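Local coordinates for protein beta-galactosidase (PDB 5MUJ) that probably hydrolyses glycosidic bonds in the chain B side chain of the plant pectin rhamnogalacturonan II, whose fragment it binds in a glycan pocket, at residues E35-E40 against F303-D308; L49-T54 against W72-V77; L101-L106 against I359-S364; L165-A170 against Y206-Y211; A274-Q277 against V282-M285. All coordinates share one frame; numbering follows the deposited sequence. Where two conformers were deposited one is given.

Contact 1: residues E35-E40 against F303-D308; sequences EQIYEE and FAASYD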
# COMPACT_ATOMS: atom_id res chain seq x y z
N GLU A 35 4.81 -20.06 -11.58
CA GLU A 35 3.57 -20.86 -11.39
C GLU A 35 3.40 -21.42 -9.98
O GLU A 35 2.27 -21.41 -9.45
CB GLU A 35 3.50 -21.93 -12.49
CG GLU A 35 3.26 -21.29 -13.85
CD GLU A 35 3.48 -22.21 -15.03
OE1 GLU A 35 3.66 -23.41 -14.83
OE2 GLU A 35 3.48 -21.71 -16.18
N GLN A 36 4.49 -21.87 -9.36
CA GLN A 36 4.45 -22.31 -7.95
C GLN A 36 4.07 -21.17 -7.00
O GLN A 36 3.32 -21.38 -6.07
CB GLN A 36 5.79 -22.90 -7.53
CG GLN A 36 6.15 -24.21 -8.21
CD GLN A 36 7.60 -24.63 -8.00
OE1 GLN A 36 8.36 -23.95 -7.31
NE2 GLN A 36 7.98 -25.75 -8.60
N ILE A 37 4.64 -19.98 -7.22
CA ILE A 37 4.31 -18.79 -6.40
C ILE A 37 2.83 -18.44 -6.55
O ILE A 37 2.15 -18.22 -5.54
CB ILE A 37 5.19 -17.56 -6.77
CG1 ILE A 37 6.63 -17.85 -6.32
CG2 ILE A 37 4.67 -16.29 -6.09
CD1 ILE A 37 7.66 -16.94 -6.94
N TYR A 38 2.31 -18.44 -7.78
CA TYR A 38 0.87 -18.22 -8.00
C TYR A 38 -0.00 -19.19 -7.16
O TYR A 38 -0.93 -18.77 -6.49
CB TYR A 38 0.51 -18.29 -9.50
CG TYR A 38 -0.99 -18.25 -9.77
CD1 TYR A 38 -1.69 -17.05 -9.83
CD2 TYR A 38 -1.70 -19.42 -9.98
CE1 TYR A 38 -3.06 -17.03 -10.07
CE2 TYR A 38 -3.06 -19.41 -10.22
CZ TYR A 38 -3.74 -18.23 -10.26
OH TYR A 38 -5.08 -18.19 -10.49
N GLU A 39 0.31 -20.48 -7.21
CA GLU A 39 -0.49 -21.48 -6.51
C GLU A 39 -0.38 -21.23 -5.01
O GLU A 39 -1.36 -21.38 -4.29
CB GLU A 39 0.02 -22.86 -6.87
CG GLU A 39 -0.24 -23.29 -8.30
CD GLU A 39 -1.68 -23.15 -8.80
OE1 GLU A 39 -2.66 -23.28 -8.02
OE2 GLU A 39 -1.86 -22.97 -10.03
N GLU A 40 0.79 -20.82 -4.53
CA GLU A 40 1.00 -20.51 -3.11
C GLU A 40 0.22 -19.28 -2.61
O GLU A 40 -0.23 -19.26 -1.47
CB GLU A 40 2.51 -20.34 -2.84
CG GLU A 40 2.94 -20.04 -1.41
CD GLU A 40 2.66 -21.16 -0.41
OE1 GLU A 40 2.45 -22.32 -0.83
OE2 GLU A 40 2.69 -20.84 0.80
N PHE A 303 1.25 -10.06 -9.22
CA PHE A 303 2.53 -10.05 -8.54
C PHE A 303 3.66 -10.17 -9.53
O PHE A 303 3.46 -10.58 -10.66
CB PHE A 303 2.62 -11.18 -7.53
CG PHE A 303 2.73 -12.54 -8.16
CD1 PHE A 303 1.59 -13.21 -8.60
CD2 PHE A 303 3.97 -13.11 -8.36
CE1 PHE A 303 1.69 -14.48 -9.20
CE2 PHE A 303 4.07 -14.38 -8.97
CZ PHE A 303 2.93 -15.06 -9.38
N ALA A 304 4.83 -9.82 -9.01
CA ALA A 304 6.10 -10.05 -9.64
C ALA A 304 7.06 -10.73 -8.68
O ALA A 304 6.81 -10.77 -7.47
CB ALA A 304 6.68 -8.72 -10.15
N ALA A 305 8.18 -11.25 -9.17
CA ALA A 305 9.17 -11.84 -8.28
C ALA A 305 10.61 -11.50 -8.73
O ALA A 305 10.82 -11.15 -9.90
CB ALA A 305 8.96 -13.36 -8.13
N SER A 306 11.54 -11.56 -7.78
CA SER A 306 12.93 -11.14 -8.01
C SER A 306 13.87 -11.80 -7.02
O SER A 306 13.48 -12.08 -5.88
CB SER A 306 13.06 -9.62 -7.87
OG SER A 306 14.39 -9.25 -8.01
N TYR A 307 15.10 -12.08 -7.44
CA TYR A 307 16.13 -12.60 -6.51
C TYR A 307 16.99 -11.47 -5.90
O TYR A 307 17.61 -11.66 -4.84
CB TYR A 307 17.05 -13.62 -7.18
CG TYR A 307 16.34 -14.88 -7.56
CD1 TYR A 307 16.00 -15.82 -6.58
CD2 TYR A 307 16.00 -15.16 -8.89
CE1 TYR A 307 15.33 -16.99 -6.91
CE2 TYR A 307 15.33 -16.32 -9.22
CZ TYR A 307 15.00 -17.24 -8.23
OH TYR A 307 14.33 -18.42 -8.53
N ASP A 308 16.97 -10.31 -6.57
CA ASP A 308 17.91 -9.20 -6.28
C ASP A 308 17.29 -7.82 -5.95
O ASP A 308 18.01 -6.83 -5.86
CB ASP A 308 18.89 -9.07 -7.45
CG ASP A 308 18.25 -8.59 -8.73
OD1 ASP A 308 17.14 -8.01 -8.71
OD2 ASP A 308 18.88 -8.78 -9.80
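Two branches of Ile37 carry the apolar packing between helix 35-40 and strand 303-306. Placed opposite the backbone N, CG2 of Ile37 is the branch that meets the ring of Phe303, coming in at a slant to 3.5 Å from CE2 of Phe303. The other branch runs on past the ring until CD1 of Ile37 lies 4.0 Å from CB of Ala305. Tyr38 adds its CB, 4.0 Å from CE1 of Phe303, while its own ring heads away from the strand.

Aromatic contacts extend this patch. CE1 of Phe303 lies at the edge of the Tyr38 ring, near its plane, and both rings stack with Trp315, which also pairs with Phe303 through the backbone.

Hydrogen bonding belongs to the surroundings: beyond the contact the strand ends in an ST turn, in which OG of Ser306 accepts from the backbone N of Asp308.

Helix and strand run at 130°, their axes 10.0 Å apart at the closest approach of these short segments, and Ile37 also touches Val282 and Val284 of the adjacent strand. This is an N-terminal helix laid over one four-stranded blade of a five-bladed beta-propeller.

Contact 2: residues L49-T54 against W72-V77; sequences LAVAPT and WLMTYV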
# COMPACT_ATOMS: atom_id res chain seq x y z
N LEU A 49 -16.32 -7.38 2.62
CA LEU A 49 -15.73 -6.19 3.24
C LEU A 49 -15.23 -6.47 4.64
O LEU A 49 -15.84 -7.26 5.41
CB LEU A 49 -16.70 -5.02 3.21
CG LEU A 49 -17.07 -4.54 1.80
CD1 LEU A 49 -18.39 -3.81 1.75
CD2 LEU A 49 -15.97 -3.65 1.21
N ALA A 50 -14.10 -5.86 4.96
CA ALA A 50 -13.49 -5.94 6.28
C ALA A 50 -13.76 -4.63 7.03
O ALA A 50 -14.10 -4.61 8.22
CB ALA A 50 -11.99 -6.10 6.13
N VAL A 51 -13.51 -3.52 6.34
CA VAL A 51 -13.72 -2.20 6.86
C VAL A 51 -14.40 -1.35 5.82
O VAL A 51 -13.83 -1.13 4.76
CB VAL A 51 -12.39 -1.55 7.33
CG1 VAL A 51 -12.68 -0.27 8.11
CG2 VAL A 51 -11.59 -2.48 8.25
N ALA A 52 -15.57 -0.81 6.13
CA ALA A 52 -16.39 -0.04 5.24
C ALA A 52 -16.82 1.29 5.87
O ALA A 52 -17.08 1.36 7.07
CB ALA A 52 -17.61 -0.83 4.84
N PRO A 53 -16.89 2.35 5.04
CA PRO A 53 -17.49 3.61 5.49
C PRO A 53 -18.98 3.46 5.78
O PRO A 53 -19.67 2.68 5.09
CB PRO A 53 -17.25 4.55 4.30
CG PRO A 53 -17.26 3.64 3.14
CD PRO A 53 -16.58 2.39 3.60
N THR A 54 -19.42 4.15 6.82
CA THR A 54 -20.83 4.10 7.24
C THR A 54 -21.71 5.16 6.53
O THR A 54 -22.92 5.14 6.67
CB THR A 54 -21.01 4.16 8.79
OG1 THR A 54 -20.33 5.28 9.37
CG2 THR A 54 -20.49 2.89 9.43
N TRP A 72 -4.50 -9.08 15.88
CA TRP A 72 -4.24 -8.57 14.55
C TRP A 72 -4.63 -7.08 14.48
O TRP A 72 -5.67 -6.66 14.97
CB TRP A 72 -5.01 -9.34 13.49
CG TRP A 72 -4.59 -10.79 13.42
CD1 TRP A 72 -5.21 -11.89 13.99
CD2 TRP A 72 -3.44 -11.30 12.76
NE1 TRP A 72 -4.50 -13.02 13.72
CE2 TRP A 72 -3.42 -12.69 12.94
CE3 TRP A 72 -2.42 -10.70 12.01
CZ2 TRP A 72 -2.40 -13.50 12.41
CZ3 TRP A 72 -1.43 -11.51 11.48
CH2 TRP A 72 -1.43 -12.88 11.65
N LEU A 73 -3.76 -6.28 13.85
CA LEU A 73 -3.97 -4.85 13.72
C LEU A 73 -3.95 -4.46 12.23
O LEU A 73 -3.31 -5.15 11.46
CB LEU A 73 -2.87 -4.15 14.49
CG LEU A 73 -2.85 -4.48 15.99
CD1 LEU A 73 -1.54 -4.01 16.59
CD2 LEU A 73 -4.03 -3.83 16.67
N MSE A 74 -4.79 -3.49 11.85
CA MSE A 74 -4.77 -2.95 10.48
C MSE A 74 -4.78 -1.45 10.55
O MSE A 74 -5.71 -0.85 11.07
CB MSE A 74 -6.01 -3.42 9.70
CG MSE A 74 -5.93 -2.93 8.25
SE MSE A 74 -7.71 -2.97 7.45
CE MSE A 74 -8.06 -4.90 7.64
N THR A 75 -3.76 -0.83 9.96
CA THR A 75 -3.85 0.63 9.70
C THR A 75 -4.51 0.82 8.34
O THR A 75 -4.43 -0.05 7.51
CB THR A 75 -2.52 1.45 9.71
OG1 THR A 75 -1.54 0.88 8.82
CG2 THR A 75 -1.94 1.57 11.05
N TYR A 76 -5.25 1.91 8.21
CA TYR A 76 -5.90 2.28 6.95
C TYR A 76 -6.09 3.80 6.85
O TYR A 76 -5.99 4.52 7.84
CB TYR A 76 -7.20 1.52 6.74
CG TYR A 76 -8.29 1.81 7.77
CD1 TYR A 76 -9.20 2.84 7.57
CD2 TYR A 76 -8.43 1.01 8.93
CE1 TYR A 76 -10.19 3.14 8.50
CE2 TYR A 76 -9.43 1.28 9.87
CZ TYR A 76 -10.33 2.30 9.63
OH TYR A 76 -11.32 2.59 10.53
N VAL A 77 -6.30 4.29 5.63
CA VAL A 77 -6.51 5.70 5.44
C VAL A 77 -8.00 5.97 5.19
O VAL A 77 -8.73 5.13 4.62
CB VAL A 77 -5.62 6.29 4.31
CG1 VAL A 77 -4.16 5.95 4.63
CG2 VAL A 77 -6.06 5.81 2.92
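Val51 meets strand 72-77 with both methyls, each on a different partner. CG1 of Val51 lies over one face of the Tyr76 ring in a CH-pi contact, 4.1 Å from the centroid and 23° off the normal. CG1 of Val51 is shifted toward the hydroxyl end of the ring, 3.8 Å from CZ of Tyr76. The second methyl, CG2 of Val51, meets SE of Met74, a selenomethionine, tip to tip at 4.0 Å. Beyond it, CB of Ala50 approaches CE of Met74 more loosely, at 4.4 Å.

The backbone explains why two consecutive residues face the same strand. Ala50 and Val51 both pair with Ile359 as a classic beta bulge, at a corner of the chain, and both CB atoms point to strand 72-77. On the other side, CG of Tyr76 sits between its backbone N and carbonyl carbon (chi1 64°), and the ring is tethered at its far end by a hydrogen bond between its OH and OG1 of Thr105. Met74 and Tyr76 both touch Ile359, and Met74 also packs on Trp103.

Strands 45-51 and 71-79 belong to different blades of the propeller, so the contact spans the interface between them. Its chemistry is that of dispersion: methyls, a selenium and a ring face pack together, and the one buried polar group among the touching side chains, the tyrosine hydroxyl, has its partner in Thr105.

Contact 3: residues L101-L106 against I359-S364; sequences LDWRTL and IAIATS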
# COMPACT_ATOMS: atom_id res chain seq x y z
N LEU A 101 -10.78 -11.42 10.05
CA LEU A 101 -11.96 -11.24 9.23
C LEU A 101 -12.89 -10.14 9.73
O LEU A 101 -13.43 -9.36 8.94
CB LEU A 101 -12.75 -12.57 9.17
CG LEU A 101 -11.98 -13.74 8.54
CD1 LEU A 101 -12.77 -15.06 8.78
CD2 LEU A 101 -11.67 -13.45 7.04
N ASP A 102 -13.13 -10.17 11.05
CA ASP A 102 -13.97 -9.24 11.78
C ASP A 102 -13.09 -8.20 12.46
O ASP A 102 -12.23 -8.53 13.30
CB ASP A 102 -14.79 -9.98 12.86
CG ASP A 102 -15.82 -10.93 12.28
OD1 ASP A 102 -15.48 -12.09 12.00
OD2 ASP A 102 -16.97 -10.51 12.10
N TRP A 103 -13.40 -6.95 12.15
CA TRP A 103 -12.51 -5.80 12.48
C TRP A 103 -13.26 -4.75 13.28
O TRP A 103 -14.44 -4.47 13.01
CB TRP A 103 -11.92 -5.13 11.19
CG TRP A 103 -10.95 -6.04 10.56
CD1 TRP A 103 -11.21 -7.00 9.61
CD2 TRP A 103 -9.55 -6.15 10.86
NE1 TRP A 103 -10.06 -7.71 9.33
CE2 TRP A 103 -9.03 -7.20 10.08
CE3 TRP A 103 -8.70 -5.48 11.74
CZ2 TRP A 103 -7.71 -7.61 10.20
CZ3 TRP A 103 -7.42 -5.88 11.82
CH2 TRP A 103 -6.93 -6.91 11.05
N ARG A 104 -12.58 -4.18 14.27
CA ARG A 104 -13.16 -3.07 15.05
C ARG A 104 -12.23 -1.85 15.04
O ARG A 104 -11.10 -1.91 15.51
CB ARG A 104 -13.42 -3.50 16.48
CG ARG A 104 -14.39 -4.69 16.63
CD ARG A 104 -14.47 -5.12 18.08
NE ARG A 104 -13.16 -5.60 18.54
CZ ARG A 104 -12.71 -6.84 18.38
NH1 ARG A 104 -13.48 -7.76 17.78
NH2 ARG A 104 -11.50 -7.18 18.79
N THR A 105 -12.76 -0.73 14.56
CA THR A 105 -11.95 0.51 14.47
C THR A 105 -11.74 1.11 15.82
O THR A 105 -12.71 1.18 16.63
CB THR A 105 -12.61 1.50 13.54
OG1 THR A 105 -12.53 0.92 12.24
CG2 THR A 105 -11.91 2.87 13.62
N LEU A 106 -10.48 1.47 16.10
CA LEU A 106 -10.10 1.99 17.41
C LEU A 106 -9.99 3.51 17.48
O LEU A 106 -10.27 4.08 18.54
CB LEU A 106 -8.79 1.38 17.88
CG LEU A 106 -8.75 -0.13 18.12
CD1 LEU A 106 -7.37 -0.66 18.49
CD2 LEU A 106 -9.70 -0.54 19.25
N ILE A 359 -12.26 -1.53 2.27
CA ILE A 359 -11.27 -2.59 2.28
C ILE A 359 -12.01 -3.92 2.38
O ILE A 359 -12.91 -4.09 3.24
CB ILE A 359 -10.29 -2.44 3.45
CG1 ILE A 359 -9.42 -1.20 3.22
CG2 ILE A 359 -9.38 -3.66 3.64
CD1 ILE A 359 -8.68 -0.67 4.43
N ALA A 360 -11.66 -4.86 1.50
CA ALA A 360 -12.24 -6.23 1.46
C ALA A 360 -11.16 -7.30 1.56
O ALA A 360 -9.96 -7.01 1.55
CB ALA A 360 -13.02 -6.45 0.23
N ILE A 361 -11.60 -8.55 1.72
CA ILE A 361 -10.70 -9.66 1.86
C ILE A 361 -11.04 -10.81 0.91
O ILE A 361 -12.22 -11.17 0.77
CB ILE A 361 -10.77 -10.25 3.27
CG1 ILE A 361 -10.88 -9.12 4.27
CG2 ILE A 361 -9.53 -11.07 3.56
CD1 ILE A 361 -10.94 -9.63 5.69
N ALA A 362 -10.01 -11.44 0.35
CA ALA A 362 -10.19 -12.70 -0.38
C ALA A 362 -9.28 -13.76 0.29
O ALA A 362 -8.27 -13.43 0.89
CB ALA A 362 -9.85 -12.51 -1.86
N THR A 363 -9.69 -15.04 0.24
CA THR A 363 -8.94 -16.10 0.93
C THR A 363 -8.69 -17.31 0.04
O THR A 363 -9.36 -17.50 -0.95
CB THR A 363 -9.67 -16.54 2.22
OG1 THR A 363 -10.98 -16.98 1.88
CG2 THR A 363 -9.73 -15.38 3.22
N SER A 364 -7.70 -18.10 0.42
CA SER A 364 -7.34 -19.31 -0.32
C SER A 364 -8.35 -20.50 -0.17
O SER A 364 -8.39 -21.36 -1.05
CB SER A 364 -5.97 -19.80 0.10
OG SER A 364 -5.90 -19.92 1.50
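Ile361 tucks its CD1 against the backbone and side chain of Leu101 at once, with CD1 of Ile361 lying 4.0 Å from CA of Leu101 and 4.1 Å from CD2 of the same residue. The two side chains cross at about a right angle, and it is the CD2 branch of the leucine that is turned to the isoleucine. On the Ile361 side the reach comes from a fully extended outer torsion (chi2 -180°) set on a first torsion of -40°, which carries the terminal methyl well away from strand 359-363. CD1 of Ile361 also sits at the edge of the indole, near its plane, 4.2 Å from NE1 of Trp103. That nitrogen is engaged already, donating to the carbonyl oxygen of Leu100.

Strand 357-363 is the neighbour of strand 45-51 in the blade built from both chain ends, an N-terminal strand being added to three C-terminal ones. This is the so-called Velcro closure of a beta-propeller. Residues 101-106 lead into strand 104-110 of the first complete blade after that N-terminal strand, and Ile361 packs across the joint between the last blade and the first. The loop it presses on is held by its own polar contacts. OD1 of Asn99 accepts from the backbone N of both Leu101 and Asp102, while the carbonyl oxygen of Asp102 binds OG of Ser97. Ile361 also touches Phe347 of the adjacent strand and Ala50, and Trp103 also touches Trp72.

Contact 4: residues L165-A170 against Y206-Y211; sequences LFVGLA and YKSTVY. With 8PK (4-O-[(1R)-1-hydroxyethyl]-2-O-methyl-alpha-L-fucopyranose), chain B.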
# COMPACT_ATOMS: atom_id res chain seq x y z
N LEU A 165 2.03 15.43 -3.32
CA LEU A 165 2.23 14.65 -2.11
C LEU A 165 3.68 14.19 -1.99
O LEU A 165 4.33 13.90 -3.02
CB LEU A 165 1.28 13.48 -2.06
CG LEU A 165 -0.15 13.80 -2.38
CD1 LEU A 165 -0.79 12.56 -3.01
CD2 LEU A 165 -0.91 14.27 -1.16
N PHE A 166 4.22 14.25 -0.78
CA PHE A 166 5.61 13.90 -0.51
C PHE A 166 5.66 12.79 0.53
O PHE A 166 4.67 12.59 1.25
CB PHE A 166 6.42 15.13 0.00
CG PHE A 166 6.16 16.40 -0.75
CD1 PHE A 166 6.17 16.43 -2.14
CD2 PHE A 166 5.91 17.58 -0.06
CE1 PHE A 166 5.92 17.62 -2.83
CE2 PHE A 166 5.68 18.77 -0.75
CZ PHE A 166 5.67 18.77 -2.13
N VAL A 167 6.79 12.10 0.66
CA VAL A 167 6.98 11.03 1.66
C VAL A 167 7.36 11.58 3.03
O VAL A 167 8.41 12.11 3.25
CB VAL A 167 8.03 9.94 1.22
CG1 VAL A 167 8.02 8.68 2.13
CG2 VAL A 167 7.71 9.45 -0.16
N GLY A 168 6.51 11.35 4.02
CA GLY A 168 6.85 11.67 5.39
C GLY A 168 7.29 10.48 6.24
O GLY A 168 7.13 9.33 5.84
N LEU A 169 7.86 10.77 7.40
CA LEU A 169 8.37 9.77 8.33
C LEU A 169 7.72 9.99 9.69
O LEU A 169 7.67 11.13 10.17
CB LEU A 169 9.89 9.91 8.52
CG LEU A 169 10.56 8.88 9.45
CD1 LEU A 169 10.46 7.45 8.90
CD2 LEU A 169 12.02 9.28 9.69
N ALA A 170 7.22 8.91 10.28
CA ALA A 170 6.67 8.92 11.62
C ALA A 170 7.21 7.79 12.43
O ALA A 170 7.71 6.81 11.89
CB ALA A 170 5.16 8.86 11.59
N TYR A 206 3.57 8.87 -4.03
CA TYR A 206 2.38 8.21 -3.51
C TYR A 206 2.80 7.21 -2.38
O TYR A 206 3.58 7.60 -1.48
CB TYR A 206 1.59 7.56 -4.61
CG TYR A 206 0.96 8.50 -5.60
CD1 TYR A 206 -0.19 9.21 -5.28
CD2 TYR A 206 1.49 8.67 -6.88
CE1 TYR A 206 -0.83 10.03 -6.18
CE2 TYR A 206 0.88 9.53 -7.78
CZ TYR A 206 -0.26 10.21 -7.44
OH TYR A 206 -0.87 11.01 -8.37
N LYS A 207 2.29 5.96 -2.38
CA LYS A 207 2.58 5.02 -1.25
C LYS A 207 4.07 4.70 -1.18
O LYS A 207 4.74 4.75 -2.24
CB LYS A 207 1.75 3.71 -1.37
CG LYS A 207 2.23 2.61 -0.45
CD LYS A 207 1.22 1.48 -0.18
CE LYS A 207 1.81 0.42 0.74
NZ LYS A 207 0.79 -0.62 1.08
N SER A 208 4.60 4.51 0.03
CA SER A 208 5.93 4.01 0.32
C SER A 208 5.87 2.93 1.39
O SER A 208 4.92 2.89 2.17
CB SER A 208 6.80 5.16 0.87
OG SER A 208 6.22 5.65 2.09
N THR A 209 6.87 2.06 1.44
CA THR A 209 7.03 1.10 2.56
C THR A 209 8.51 0.89 2.71
O THR A 209 9.22 0.74 1.70
CB THR A 209 6.31 -0.24 2.31
OG1 THR A 209 4.90 -0.02 2.38
CG2 THR A 209 6.69 -1.24 3.35
N VAL A 210 9.02 1.00 3.92
CA VAL A 210 10.44 0.79 4.22
C VAL A 210 10.64 -0.57 4.84
O VAL A 210 9.95 -0.94 5.81
CB VAL A 210 10.98 1.90 5.16
CG1 VAL A 210 12.42 1.62 5.59
CG2 VAL A 210 10.82 3.26 4.48
N TYR A 211 11.59 -1.32 4.29
CA TYR A 211 11.97 -2.66 4.76
C TYR A 211 13.33 -2.63 5.46
O TYR A 211 14.19 -1.85 5.06
CB TYR A 211 11.99 -3.61 3.55
CG TYR A 211 10.63 -3.74 2.89
CD1 TYR A 211 9.62 -4.52 3.50
CD2 TYR A 211 10.33 -3.10 1.70
CE1 TYR A 211 8.36 -4.61 2.93
CE2 TYR A 211 9.07 -3.19 1.13
CZ TYR A 211 8.08 -3.96 1.74
OH TYR A 211 6.84 -4.03 1.14
O9 8PK B . -0.85 17.02 -10.65
C8 8PK B . -0.35 15.80 -10.11
C10 8PK B . 0.22 16.03 -8.73
O4 8PK B . -1.39 14.81 -10.09
C4 8PK B . -2.01 14.61 -11.36
C5 8PK B . -3.45 14.17 -11.14
C6 8PK B . -4.22 15.20 -10.31
O5 8PK B . -3.47 12.88 -10.50
C3 8PK B . -1.25 13.57 -12.19
O3 8PK B . 0.11 13.94 -12.43
C2 8PK B . -1.28 12.26 -11.45
O2 8PK B . -0.60 11.29 -12.26
C7 8PK B . 0.66 10.86 -11.73
C1 8PK B . -2.73 11.85 -11.17
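Tyr206 bridges protein and sugar: its ring packs beside Leu165 while its hydroxyl touches the bound 2-O-methyl fucose unit. OH of Tyr206 lies 3.3 Å from C2 of 8PK, a close meeting with a carbon of the sugar ring. The O-methyl carbon C7 of 8PK sits at the edge of the phenol, near its plane, 4.2 Å from CE2 of Tyr206. CB of Tyr206 starts out away from residues 165-170, yet with CG anti to the carbonyl carbon (chi1 -66°) the ring swings back to CD1 of Leu165. CD1 of Leu165 comes in at a slant, 4.1 Å from both CD1 and CE1 of Tyr206, whereas C7 of the sugar has CE2 as its nearest ring atom. Tyr206 belongs to the glycan pocket, and Leu165 may thus help to hold it as a second-shell residue. Lys238 adds a hydrogen bond to the same sugar.

Two residues further on, CG1 of Val167 rests against Ser208, 3.5 Å from OG and 3.9 Å from CB of that serine. The buried hydroxyl finds its polar partner in OG1 of Thr149.

Leu165 is fixed through its backbone, N bonding to OG1 of Thr204, and its side chain also rests on Ile151. Strand 166-172 lies third in one propeller blade, after 121-126 and 146-153, while strand 204-212 opens the next blade and is followed by 222-231, whose Asn227 touches Tyr206 and whose Met224 and Tyr226 touch Ser208.

Contact 5: residues A274-Q277 against V282-M285; sequences AHIQ and VYVM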
# COMPACT_ATOMS: atom_id res chain seq x y z
N ALA A 274 3.54 -1.37 -4.05
CA ALA A 274 4.40 -2.51 -3.90
C ALA A 274 4.43 -2.97 -2.44
O ALA A 274 4.66 -2.17 -1.53
CB ALA A 274 5.81 -2.23 -4.42
N HIS A 275 4.19 -4.27 -2.29
CA HIS A 275 4.14 -4.99 -1.00
C HIS A 275 4.96 -6.25 -1.19
O HIS A 275 4.56 -7.15 -1.93
CB HIS A 275 2.66 -5.27 -0.60
CG HIS A 275 2.46 -6.30 0.48
ND1 HIS A 275 3.03 -6.20 1.73
CD2 HIS A 275 1.71 -7.43 0.49
CE1 HIS A 275 2.65 -7.24 2.47
NE2 HIS A 275 1.86 -8.00 1.74
N ILE A 276 6.11 -6.30 -0.53
CA ILE A 276 7.13 -7.34 -0.70
C ILE A 276 7.20 -8.31 0.48
O ILE A 276 7.30 -7.88 1.63
CB ILE A 276 8.53 -6.73 -0.94
CG1 ILE A 276 8.46 -5.80 -2.16
CG2 ILE A 276 9.58 -7.83 -1.17
CD1 ILE A 276 9.76 -5.17 -2.54
N GLN A 277 7.15 -9.61 0.18
CA GLN A 277 7.46 -10.65 1.15
C GLN A 277 8.53 -11.58 0.60
O GLN A 277 8.70 -11.70 -0.61
CB GLN A 277 6.18 -11.42 1.49
CG GLN A 277 5.23 -10.53 2.25
CD GLN A 277 4.06 -11.26 2.81
OE1 GLN A 277 4.21 -12.26 3.52
NE2 GLN A 277 2.86 -10.75 2.52
N VAL A 282 13.43 -16.24 -2.78
CA VAL A 282 12.82 -15.28 -3.71
C VAL A 282 11.94 -14.22 -3.01
O VAL A 282 11.28 -14.49 -2.02
CB VAL A 282 12.06 -16.00 -4.86
CG1 VAL A 282 10.70 -16.49 -4.42
CG2 VAL A 282 11.95 -15.11 -6.11
N TYR A 283 11.99 -12.99 -3.54
CA TYR A 283 11.10 -11.90 -3.13
C TYR A 283 9.91 -11.90 -4.04
O TYR A 283 10.06 -12.04 -5.26
CB TYR A 283 11.80 -10.53 -3.21
CG TYR A 283 12.97 -10.39 -2.28
CD1 TYR A 283 12.78 -10.13 -0.92
CD2 TYR A 283 14.27 -10.51 -2.76
CE1 TYR A 283 13.86 -9.99 -0.07
CE2 TYR A 283 15.34 -10.41 -1.90
CZ TYR A 283 15.13 -10.15 -0.56
OH TYR A 283 16.21 -10.04 0.27
N VAL A 284 8.72 -11.74 -3.45
CA VAL A 284 7.48 -11.61 -4.17
C VAL A 284 6.91 -10.23 -3.94
O VAL A 284 6.72 -9.82 -2.79
CB VAL A 284 6.47 -12.68 -3.70
CG1 VAL A 284 5.14 -12.52 -4.44
CG2 VAL A 284 7.09 -14.04 -3.93
N MSE A 285 6.65 -9.49 -5.02
CA MSE A 285 6.04 -8.20 -4.92
C MSE A 285 4.61 -8.36 -5.33
O MSE A 285 4.31 -8.63 -6.49
CB MSE A 285 6.72 -7.20 -5.87
CG MSE A 285 6.08 -5.83 -5.77
SE MSE A 285 6.53 -4.74 -7.33
CE MSE A 285 8.38 -4.36 -6.84
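Ile276 and Tyr283 cross at a slant on one face of the hairpin, CG2 of Ile276 3.9 Å from CD1 of Tyr283. On the same face Met285, a selenomethionine, lies diagonally against Ala274. Its chain leaves extended and then bends at the selenium (chi3 -74°), so that CG, SE and CE all run alongside the alanine methyl, with CB of Ala274 3.9 Å from SE of Met285. Directly across from Met285, Ile276 stands slightly farther off, its CG1 4.3 Å from CG of Met285.

The opposite face carries Gln277 and Val284. The glutamine turns its amide away from the valine, and both ends are used: OE1 bonds to Tyr137 OH, and NE2 donates to the carbonyl oxygen of Val337. Val284 touches Phe303 of the neighbouring strand.

Between the faces, Gln277 and Val284 form a hydrogen-bonded pair. N of Gln277 reaches O of Val284 at 3.0 Å, and N of Val284 reaches O of Gln277 at 2.8 Å along an almost straight line (178°). Ile276 and Met285 form the adjoining non-hydrogen-bonded pair, and CA of Ile276 adds a CA-H...O contact to O of Val284 at 3.3 Å.

Inclined at 153°, the twisted strands make an antiparallel beta hairpin, the first two strands of a four-stranded propeller blade.

In the fold
The contacts fall into two clusters, with contact 4 attached to the first. Contacts 1 and 5, with centres 8 Å apart, share one blade: O of Ala304 approaches N of Met285 at 2.8 Å, joining neighbouring strands 299-306 and 282-290 of that sheet. Contacts 2 and 3, 7 Å between centres, together make the joint of the first and last blades, where CB of Tyr76 packs 3.5 Å from CD1 of Ile359. Contact 4 lies 17 Å from contact 5, centre to centre, yet OH of Tyr211 comes 2.9 Å from N of Ile276. Contact 4 alone includes a residue of the glycan pocket; the side chains of Tyr76 and Ala274 lie about 12 and 13 Å from a bound rhamnose.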